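Side-chain contacts in fructooligosaccharide ABC transporter substrate-binding protein FusA (Streptococcus pneumoniae, PDB 5G5Y), which binds short- and long-chain fructooligosaccharides, preferring tetrasaccharides and larger, as the solute-binding component of the FusABC-MsmK import complex: residues Q429-K434 with Q483-Q488; H437-M442 with S476-I481. All coordinates share one frame; numbering follows the deposited sequence.

How the interactions relate
Both interactions join the same two helices, 429-455 and 475-492, and their centres lie about 10 Å apart on one side of the molecule, some 21 to 22 Å from the centre of the chain. Along the sequence 429-434 and 437-442 come first, then 476-481 and 483-488, so the pairing runs in antiparallel order, interaction 2 falling within the span that interaction 1 closes; nearly all that lies between is helix. Ile481 packs against Lys434 and Asp431 and so joins the two. Interaction 1 is polar, around one carboxylate; interaction 2 centres on a tyrosine ring. Together they fasten the C-terminal helix onto helix 429-455.

Interaction 1: residues Q429-K434 with Q483-Q488; sequences QEDLDK and QKYYDQ
The first turns of helix 429-455 face residues 483-488 of helix 475-492 at some distance, the nearest CA atoms being those of Asp431 and Tyr485, 9.9 Å apart, and long side chains from the second helix reach over to one short acid. Asp431 receives two of them on a single oxygen. The hydroxyl of Tyr485 donates to Asp431 OD2, 2.6 Å from OH, which accepts through its anti lone pair, the one turned away from OD1. The ammonium of Lys484 reaches the same oxygen on the syn side, NZ to OD2 2.8 Å and 19° out of the carboxylate plane, forming a hydrogen-bonded salt bridge. The carboxylate stands at the edge of the tyrosine ring, the two planes 89° apart, so the acid meets the phenol at its polar rim and not over its face.

Lysine suits its place because it is long: CG lies anti to the backbone N (chi1 179°), and a bend at chi3 carries NZ round to the acid. Tyrosine suits its own because a rigid ring can span that distance and still end in a donor, while its side chain touches the loop residues Tyr422, Val425 and Met427. Tyr485 OH also bonds to the backbone N of Thr428, just before the helix.

Lys434 NZ, on the same helix as Asp431, lies near OD1, but this link is less certain. Two donors on OD2 fix the rotation of this buried carboxylate, and the ammonium of Lys484 would be expected to favour its ionised form.

Interaction 2: residues H437-M442 with S476-I481; sequences HIEADM and SDYLAI. With ZN (zinc ion), chain H.
This is a helix-helix contact in the C-terminal helical part of a solute-binding protein, where residues 437-442 of helix 429-455 cross residues 476-481 of helix 475-492. The short segments run roughly antiparallel, with 137° between their directions and their axes 10.9 Å apart at closest approach. That spacing suits the large side chain placed between them: Tyr478 points toward the other helix and meets Ile438, Glu439 and Met442, three residues of one helical face.

Met442 lays its methyl group over the ring in a CH-pi contact, CE standing 4.1 Å from the centroid of the Tyr478 ring and only 6° off the normal. Its chain is extended beyond CG, and a long, unbranched thioether can reach across to the middle of the ring in this way. Ile438, a beta-branched residue that fills space close to its own backbone, packs lower down the tyrosine, where its CG2 comes to 3.8 Å from Tyr478 CD1. The tyrosine hydroxyl is served by Glu439, on helix 429-455 beside Ile438 and Met442, which is extended beyond CG and brings its carboxylate to the ring edge. Apolar neighbours lie outside the pair: Met442 also touches Phe220, a residue of the second calcium site, and Tyr478 touches Ile435.

On another side of helix 429-455, His437 and Asp441, one turn apart, bind a zinc ion through NE2 and OD2, each 2.0 Å from the metal. Neither side chain touches 476-481.

Across the contact the hydroxyl is tied by one bond, in which Tyr478 OH donates to the anti lone pair of Glu439 OE2 at 2.6 Å.

Interaction 1: residues Q429-K434 with Q483-Q488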
ATOM      1  N   GLN A 429     -11.365   8.063  18.841  1.00 23.66           N
ATOM      2  CA  GLN A 429     -11.992   6.740  18.992  1.00 25.54           C
ATOM      3  C   GLN A 429     -13.434   6.759  18.475  1.00 22.94           C
ATOM      4  O   GLN A 429     -13.839   5.875  17.738  1.00 21.66           O
ATOM      5  CB  GLN A 429     -11.912   6.261  20.468  1.00 32.02           C
ATOM      6  CG  GLN A 429     -12.081   4.752  20.666  1.00 37.92           C
ATOM      7  CD  GLN A 429     -11.125   4.159  21.729  1.00 46.74           C
ATOM      8  OE1 GLN A 429     -10.809   4.790  22.748  1.00 43.07           O
ATOM      9  NE2 GLN A 429     -10.636   2.945  21.464  1.00 49.21           N
ATOM     10  N   GLU A 430     -14.188   7.794  18.833  1.00 21.33           N
ATOM     11  CA  GLU A 430     -15.573   7.946  18.415  1.00 24.31           C
ATOM     12  C   GLU A 430     -15.725   7.984  16.890  1.00 22.28           C
ATOM     13  O   GLU A 430     -16.613   7.349  16.315  1.00 20.86           O
ATOM     14  CB  GLU A 430     -16.141   9.235  18.995  1.00 30.67           C
ATOM     15  CG  GLU A 430     -17.627   9.421  18.754  1.00 38.34           C
ATOM     16  CD  GLU A 430     -18.115  10.832  19.069  1.00 46.36           C
ATOM     17  OE1 GLU A 430     -17.282  11.751  19.279  1.00 53.64           O
ATOM     18  OE2 GLU A 430     -19.352  11.021  19.093  1.00 53.15           O
ATOM     19  N   ASP A 431     -14.877   8.766  16.257  1.00 19.06           N
ATOM     20  CA  ASP A 431     -14.876   8.835  14.793  1.00 19.08           C
ATOM     21  C   ASP A 431     -14.431   7.533  14.152  1.00 18.21           C
ATOM     22  O   ASP A 431     -15.060   7.087  13.178  1.00 18.39           O
ATOM     23  CB  ASP A 431     -14.089  10.038  14.285  1.00 18.29           C
ATOM     24  CG  ASP A 431     -14.824  11.367  14.541  1.00 19.61           C
ATOM     25  OD1 ASP A 431     -16.070  11.360  14.627  1.00 22.08           O
ATOM     26  OD2 ASP A 431     -14.180  12.425  14.659  1.00 20.00           O
ATOM     27  N   LEU A 432     -13.419   6.899  14.716  1.00 17.73           N
ATOM     28  CA  LEU A 432     -12.961   5.590  14.223  1.00 19.48           C
ATOM     29  C   LEU A 432     -14.093   4.583  14.188  1.00 20.81           C
ATOM     30  O   LEU A 432     -14.319   3.916  13.164  1.00 19.56           O
ATOM     31  CB  LEU A 432     -11.779   5.061  15.033  1.00 20.75           C
ATOM     32  CG  LEU A 432     -10.423   5.680  14.738  1.00 22.44           C
ATOM     33  CD1 LEU A 432      -9.410   5.384  15.832  1.00 24.30           C
ATOM     34  CD2 LEU A 432      -9.908   5.140  13.418  1.00 24.74           C
ATOM     35  N   ASP A 433     -14.849   4.515  15.286  1.00 22.40           N
ATOM     36  CA  ASP A 433     -15.989   3.611  15.389  1.00 22.02           C
ATOM     37  C   ASP A 433     -17.131   3.980  14.429  1.00 20.92           C
ATOM     38  O   ASP A 433     -17.747   3.108  13.858  1.00 19.34           O
ATOM     39  CB  ASP A 433     -16.526   3.557  16.833  1.00 24.75           C
ATOM     40  CG  ASP A 433     -15.523   2.945  17.823  1.00 28.62           C
ATOM     41  OD1 ASP A 433     -14.509   2.293  17.423  1.00 28.89           O
ATOM     42  OD2 ASP A 433     -15.775   3.127  19.030  1.00 30.90           O
ATOM     43  N   LYS A 434     -17.427   5.257  14.279  1.00 20.99           N
ATOM     44  CA  LYS A 434     -18.453   5.692  13.343  1.00 22.18           C
ATOM     45  C   LYS A 434     -18.115   5.329  11.897  1.00 19.20           C
ATOM     46  O   LYS A 434     -18.975   4.881  11.132  1.00 17.87           O
ATOM     47  CB  LYS A 434     -18.626   7.206  13.401  1.00 26.04           C
ATOM     48  CG  LYS A 434     -19.319   7.698  14.648  1.00 31.61           C
ATOM     49  CD  LYS A 434     -19.773   9.151  14.549  1.00 36.84           C
ATOM     50  CE  LYS A 434     -18.614  10.096  14.721  1.00 37.64           C
ATOM     51  NZ  LYS A 434     -18.988  11.532  14.580  1.00 45.17           N
ATOM     52  N   GLN A 483     -14.051  15.112   5.700  1.00 14.68           N
ATOM     53  CA  GLN A 483     -13.735  16.503   5.410  1.00 15.13           C
ATOM     54  C   GLN A 483     -13.197  17.203   6.642  1.00 15.80           C
ATOM     55  O   GLN A 483     -12.293  18.008   6.534  1.00 15.21           O
ATOM     56  CB  GLN A 483     -14.981  17.257   4.877  1.00 15.82           C
ATOM     57  CG  GLN A 483     -14.702  18.627   4.351  1.00 16.16           C
ATOM     58  CD  GLN A 483     -13.917  18.599   3.060  1.00 17.16           C
ATOM     59  OE1 GLN A 483     -14.382  18.057   2.071  1.00 16.08           O
ATOM     60  NE2 GLN A 483     -12.751  19.239   3.046  1.00 18.31           N
ATOM     61  N   LYS A 484     -13.767  16.921   7.817  1.00 15.88           N
ATOM     62  CA  LYS A 484     -13.272  17.506   9.037  1.00 17.63           C
ATOM     63  C   LYS A 484     -11.779  17.208   9.264  1.00 16.10           C
ATOM     64  O   LYS A 484     -10.979  18.105   9.529  1.00 16.75           O
ATOM     65  CB  LYS A 484     -14.121  17.034  10.225  1.00 19.32           C
ATOM     66  CG  LYS A 484     -13.698  17.547  11.602  1.00 21.34           C
ATOM     67  CD  LYS A 484     -14.611  16.984  12.696  1.00 23.02           C
ATOM     68  CE  LYS A 484     -14.273  15.541  13.023  1.00 24.00           C
ATOM     69  NZ  LYS A 484     -15.025  15.014  14.197  1.00 24.71           N
ATOM     70  N   TYR A 485     -11.409  15.950   9.180  1.00 15.53           N
ATOM     71  CA  TYR A 485     -10.010  15.590   9.355  1.00 15.04           C
ATOM     72  C   TYR A 485      -9.094  16.128   8.246  1.00 14.33           C
ATOM     73  O   TYR A 485      -7.948  16.485   8.527  1.00 14.82           O
ATOM     74  CB  TYR A 485      -9.856  14.087   9.533  1.00 15.36           C
ATOM     75  CG  TYR A 485     -10.314  13.642  10.892  1.00 15.93           C
ATOM     76  CD1 TYR A 485      -9.482  13.788  11.999  1.00 16.58           C
ATOM     77  CD2 TYR A 485     -11.594  13.117  11.087  1.00 16.45           C
ATOM     78  CE1 TYR A 485      -9.901  13.417  13.256  1.00 17.97           C
ATOM     79  CE2 TYR A 485     -12.015  12.726  12.342  1.00 17.17           C
ATOM     80  CZ  TYR A 485     -11.169  12.899  13.432  1.00 17.52           C
ATOM     81  OH  TYR A 485     -11.571  12.539  14.711  1.00 18.93           O
ATOM     82  N   TYR A 486      -9.604  16.203   7.019  1.00 15.03           N
ATOM     83  CA  TYR A 486      -8.840  16.783   5.908  1.00 15.10           C
ATOM     84  C   TYR A 486      -8.504  18.246   6.186  1.00 16.85           C
ATOM     85  O   TYR A 486      -7.332  18.676   6.058  1.00 15.98           O
ATOM     86  CB  TYR A 486      -9.576  16.633   4.575  1.00 14.43           C
ATOM     87  CG  TYR A 486      -8.738  17.169   3.448  1.00 13.48           C
ATOM     88  CD1 TYR A 486      -7.703  16.418   2.940  1.00 15.16           C
ATOM     89  CD2 TYR A 486      -8.921  18.454   2.934  1.00 13.99           C
ATOM     90  CE1 TYR A 486      -6.887  16.893   1.932  1.00 14.49           C
ATOM     91  CE2 TYR A 486      -8.091  18.944   1.894  1.00 15.46           C
ATOM     92  CZ  TYR A 486      -7.062  18.137   1.418  1.00 15.21           C
ATOM     93  OH  TYR A 486      -6.154  18.508   0.416  1.00 17.73           O
ATOM     94  N   ASP A 487      -9.527  19.001   6.606  1.00 17.43           N
ATOM     95  CA  ASP A 487      -9.333  20.408   6.922  1.00 19.44           C
ATOM     96  C   ASP A 487      -8.360  20.561   8.086  1.00 20.91           C
ATOM     97  O   ASP A 487      -7.480  21.404   8.014  1.00 21.89           O
ATOM     98  CB  ASP A 487     -10.665  21.130   7.219  1.00 20.90           C
ATOM     99  CG  ASP A 487     -11.629  21.136   6.012  1.00 22.20           C
ATOM    100  OD1 ASP A 487     -11.211  20.898   4.845  1.00 22.84           O
ATOM    101  OD2 ASP A 487     -12.821  21.398   6.223  1.00 24.79           O
ATOM    102  N   GLN A 488      -8.498  19.768   9.141  1.00 22.46           N
ATOM    103  CA  GLN A 488      -7.543  19.836  10.259  1.00 25.97           C
ATOM    104  C   GLN A 488      -6.081  19.533   9.828  1.00 25.75           C
ATOM    105  O   GLN A 488      -5.137  20.208  10.250  1.00 24.93           O
ATOM    106  CB  GLN A 488      -7.952  18.888  11.383  1.00 29.78           C
ATOM    107  CG  GLN A 488      -9.164  19.343  12.171  1.00 35.10           C
ATOM    108  CD  GLN A 488      -9.672  18.313  13.185  1.00 41.94           C
ATOM    109  OE1 GLN A 488      -9.090  17.229  13.361  1.00 46.04           O
ATOM    110  NE2 GLN A 488     -10.779  18.649  13.853  1.00 45.39           N
TER

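Interaction 2: residues H437-M442 with S476-I481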
ATOM      1  N   HIS A 437     -18.250   1.431  11.301  1.00 18.67           N
ATOM      2  CA  HIS A 437     -19.623   1.020  11.154  1.00 19.32           C
ATOM      3  C   HIS A 437     -20.146   1.336   9.751  1.00 17.15           C
ATOM      4  O   HIS A 437     -20.731   0.465   9.105  1.00 16.84           O
ATOM      5  CB  HIS A 437     -20.488   1.682  12.237  1.00 21.86           C
ATOM      6  CG  HIS A 437     -21.947   1.361  12.168  1.00 24.62           C
ATOM      7  ND1 HIS A 437     -22.826   1.776  13.145  1.00 29.70           N
ATOM      8  CD2 HIS A 437     -22.692   0.664  11.279  1.00 26.11           C
ATOM      9  CE1 HIS A 437     -24.042   1.349  12.860  1.00 28.07           C
ATOM     10  NE2 HIS A 437     -23.988   0.674  11.729  1.00 22.30           N
ATOM     11  N   ILE A 438     -19.953   2.563   9.291  1.00 16.42           N
ATOM     12  CA  ILE A 438     -20.447   2.953   7.987  1.00 17.87           C
ATOM     13  C   ILE A 438     -19.837   2.077   6.875  1.00 18.69           C
ATOM     14  O   ILE A 438     -20.561   1.619   5.954  1.00 17.48           O
ATOM     15  CB  ILE A 438     -20.268   4.467   7.714  1.00 17.45           C
ATOM     16  CG1 ILE A 438     -21.170   5.268   8.663  1.00 17.57           C
ATOM     17  CG2 ILE A 438     -20.668   4.822   6.264  1.00 17.71           C
ATOM     18  CD1 ILE A 438     -20.820   6.743   8.725  1.00 17.80           C
ATOM     19  N   GLU A 439     -18.531   1.858   6.966  1.00 18.24           N
ATOM     20  CA  GLU A 439     -17.811   1.032   5.961  1.00 18.85           C
ATOM     21  C   GLU A 439     -18.264  -0.431   6.017  1.00 19.83           C
ATOM     22  O   GLU A 439     -18.443  -1.067   4.981  1.00 20.87           O
ATOM     23  CB  GLU A 439     -16.292   1.121   6.171  1.00 20.75           C
ATOM     24  CG  GLU A 439     -15.742   2.468   5.724  1.00 20.25           C
ATOM     25  CD  GLU A 439     -14.291   2.719   6.128  1.00 21.95           C
ATOM     26  OE1 GLU A 439     -13.663   1.841   6.713  1.00 21.96           O
ATOM     27  OE2 GLU A 439     -13.768   3.814   5.846  1.00 21.22           O
ATOM     28  N   ALA A 440     -18.464  -0.959   7.214  1.00 19.81           N
ATOM     29  CA  ALA A 440     -18.977  -2.325   7.358  1.00 20.27           C
ATOM     30  C   ALA A 440     -20.362  -2.460   6.715  1.00 19.76           C
ATOM     31  O   ALA A 440     -20.662  -3.483   6.140  1.00 21.70           O
ATOM     32  CB  ALA A 440     -18.996  -2.761   8.805  1.00 20.65           C
ATOM     33  N   ASP A 441     -21.191  -1.423   6.787  1.00 19.18           N
ATOM     34  CA  ASP A 441     -22.520  -1.453   6.203  1.00 20.11           C
ATOM     35  C   ASP A 441     -22.515  -1.263   4.714  1.00 20.92           C
ATOM     36  O   ASP A 441     -23.308  -1.905   3.994  1.00 20.43           O
ATOM     37  CB  ASP A 441     -23.412  -0.357   6.800  1.00 19.92           C
ATOM     38  CG  ASP A 441     -23.933  -0.690   8.215  1.00 21.56           C
ATOM     39  OD1 ASP A 441     -23.639  -1.761   8.805  1.00 20.77           O
ATOM     40  OD2 ASP A 441     -24.689   0.174   8.692  1.00 20.98           O
ATOM     41  N   MET A 442     -21.708  -0.312   4.226  1.00 20.17           N
ATOM     42  CA  MET A 442     -21.847   0.102   2.826  1.00 19.62           C
ATOM     43  C   MET A 442     -20.872  -0.545   1.823  1.00 18.44           C
ATOM     44  O   MET A 442     -21.252  -0.669   0.678  1.00 16.70           O
ATOM     45  CB  MET A 442     -21.916   1.615   2.637  1.00 21.75           C
ATOM     46  CG  MET A 442     -20.640   2.379   2.586  1.00 25.00           C
ATOM     47  SD  MET A 442     -20.968   4.121   2.177  1.00 25.51           S
ATOM     48  CE  MET A 442     -19.296   4.657   2.586  1.00 27.50           C
ATOM     49  N   SER A 476     -23.561  10.925   4.034  1.00 17.24           N
ATOM     50  CA  SER A 476     -23.297  12.329   4.328  1.00 18.39           C
ATOM     51  C   SER A 476     -22.488  12.505   5.605  1.00 17.74           C
ATOM     52  O   SER A 476     -21.629  13.368   5.657  1.00 18.92           O
ATOM     53  CB  SER A 476     -24.567  13.186   4.365  1.00 19.83           C
ATOM     54  OG  SER A 476     -25.424  12.765   5.395  1.00 21.79           O
ATOM     55  N   ASP A 477     -22.736  11.692   6.622  1.00 19.05           N
ATOM     56  CA  ASP A 477     -21.964  11.782   7.865  1.00 19.78           C
ATOM     57  C   ASP A 477     -20.521  11.358   7.656  1.00 18.21           C
ATOM     58  O   ASP A 477     -19.603  11.981   8.190  1.00 17.94           O
ATOM     59  CB  ASP A 477     -22.592  10.930   8.962  1.00 22.17           C
ATOM     60  CG  ASP A 477     -23.920  11.494   9.468  1.00 27.80           C
ATOM     61  OD1 ASP A 477     -24.233  12.678   9.260  1.00 31.07           O
ATOM     62  OD2 ASP A 477     -24.668  10.734  10.087  1.00 34.92           O
ATOM     63  N   TYR A 478     -20.356  10.269   6.925  1.00 16.65           N
ATOM     64  CA  TYR A 478     -19.037   9.743   6.517  1.00 17.14           C
ATOM     65  C   TYR A 478     -18.165  10.849   5.895  1.00 16.29           C
ATOM     66  O   TYR A 478     -17.034  11.108   6.327  1.00 14.47           O
ATOM     67  CB  TYR A 478     -19.256   8.606   5.507  1.00 17.95           C
ATOM     68  CG  TYR A 478     -18.006   7.864   5.094  1.00 18.76           C
ATOM     69  CD1 TYR A 478     -17.495   6.879   5.908  1.00 20.50           C
ATOM     70  CD2 TYR A 478     -17.348   8.132   3.895  1.00 21.13           C
ATOM     71  CE1 TYR A 478     -16.370   6.178   5.587  1.00 20.60           C
ATOM     72  CE2 TYR A 478     -16.196   7.415   3.546  1.00 21.94           C
ATOM     73  CZ  TYR A 478     -15.731   6.433   4.409  1.00 22.30           C
ATOM     74  OH  TYR A 478     -14.624   5.660   4.171  1.00 23.02           O
ATOM     75  N   LEU A 479     -18.748  11.536   4.917  1.00 17.34           N
ATOM     76  CA  LEU A 479     -18.057  12.625   4.221  1.00 18.81           C
ATOM     77  C   LEU A 479     -17.754  13.817   5.076  1.00 17.94           C
ATOM     78  O   LEU A 479     -16.670  14.394   4.943  1.00 15.31           O
ATOM     79  CB  LEU A 479     -18.809  13.075   2.976  1.00 21.23           C
ATOM     80  CG  LEU A 479     -18.715  12.078   1.821  1.00 25.31           C
ATOM     81  CD1 LEU A 479     -19.707  12.477   0.733  1.00 25.16           C
ATOM     82  CD2 LEU A 479     -17.287  12.055   1.262  1.00 27.25           C
ATOM     83  N   ALA A 480     -18.677  14.167   5.982  1.00 16.50           N
ATOM     84  CA  ALA A 480     -18.426  15.273   6.889  1.00 17.03           C
ATOM     85  C   ALA A 480     -17.267  14.937   7.813  1.00 16.10           C
ATOM     86  O   ALA A 480     -16.450  15.800   8.097  1.00 16.24           O
ATOM     87  CB  ALA A 480     -19.675  15.656   7.708  1.00 16.86           C
ATOM     88  N   ILE A 481     -17.205  13.706   8.304  1.00 15.51           N
ATOM     89  CA  ILE A 481     -16.078  13.285   9.136  1.00 15.03           C
ATOM     90  C   ILE A 481     -14.745  13.361   8.357  1.00 14.64           C
ATOM     91  O   ILE A 481     -13.754  13.924   8.855  1.00 14.34           O
ATOM     92  CB  ILE A 481     -16.265  11.888   9.728  1.00 14.98           C
ATOM     93  CG1 ILE A 481     -17.404  11.927  10.764  1.00 16.71           C
ATOM     94  CG2 ILE A 481     -14.953  11.409  10.345  1.00 15.61           C
ATOM     95  CD1 ILE A 481     -18.017  10.578  11.025  1.00 17.93           C
TER
HETATM   96 ZN    ZN H1541     -25.487   0.022  10.559  1.00 24.31          ZN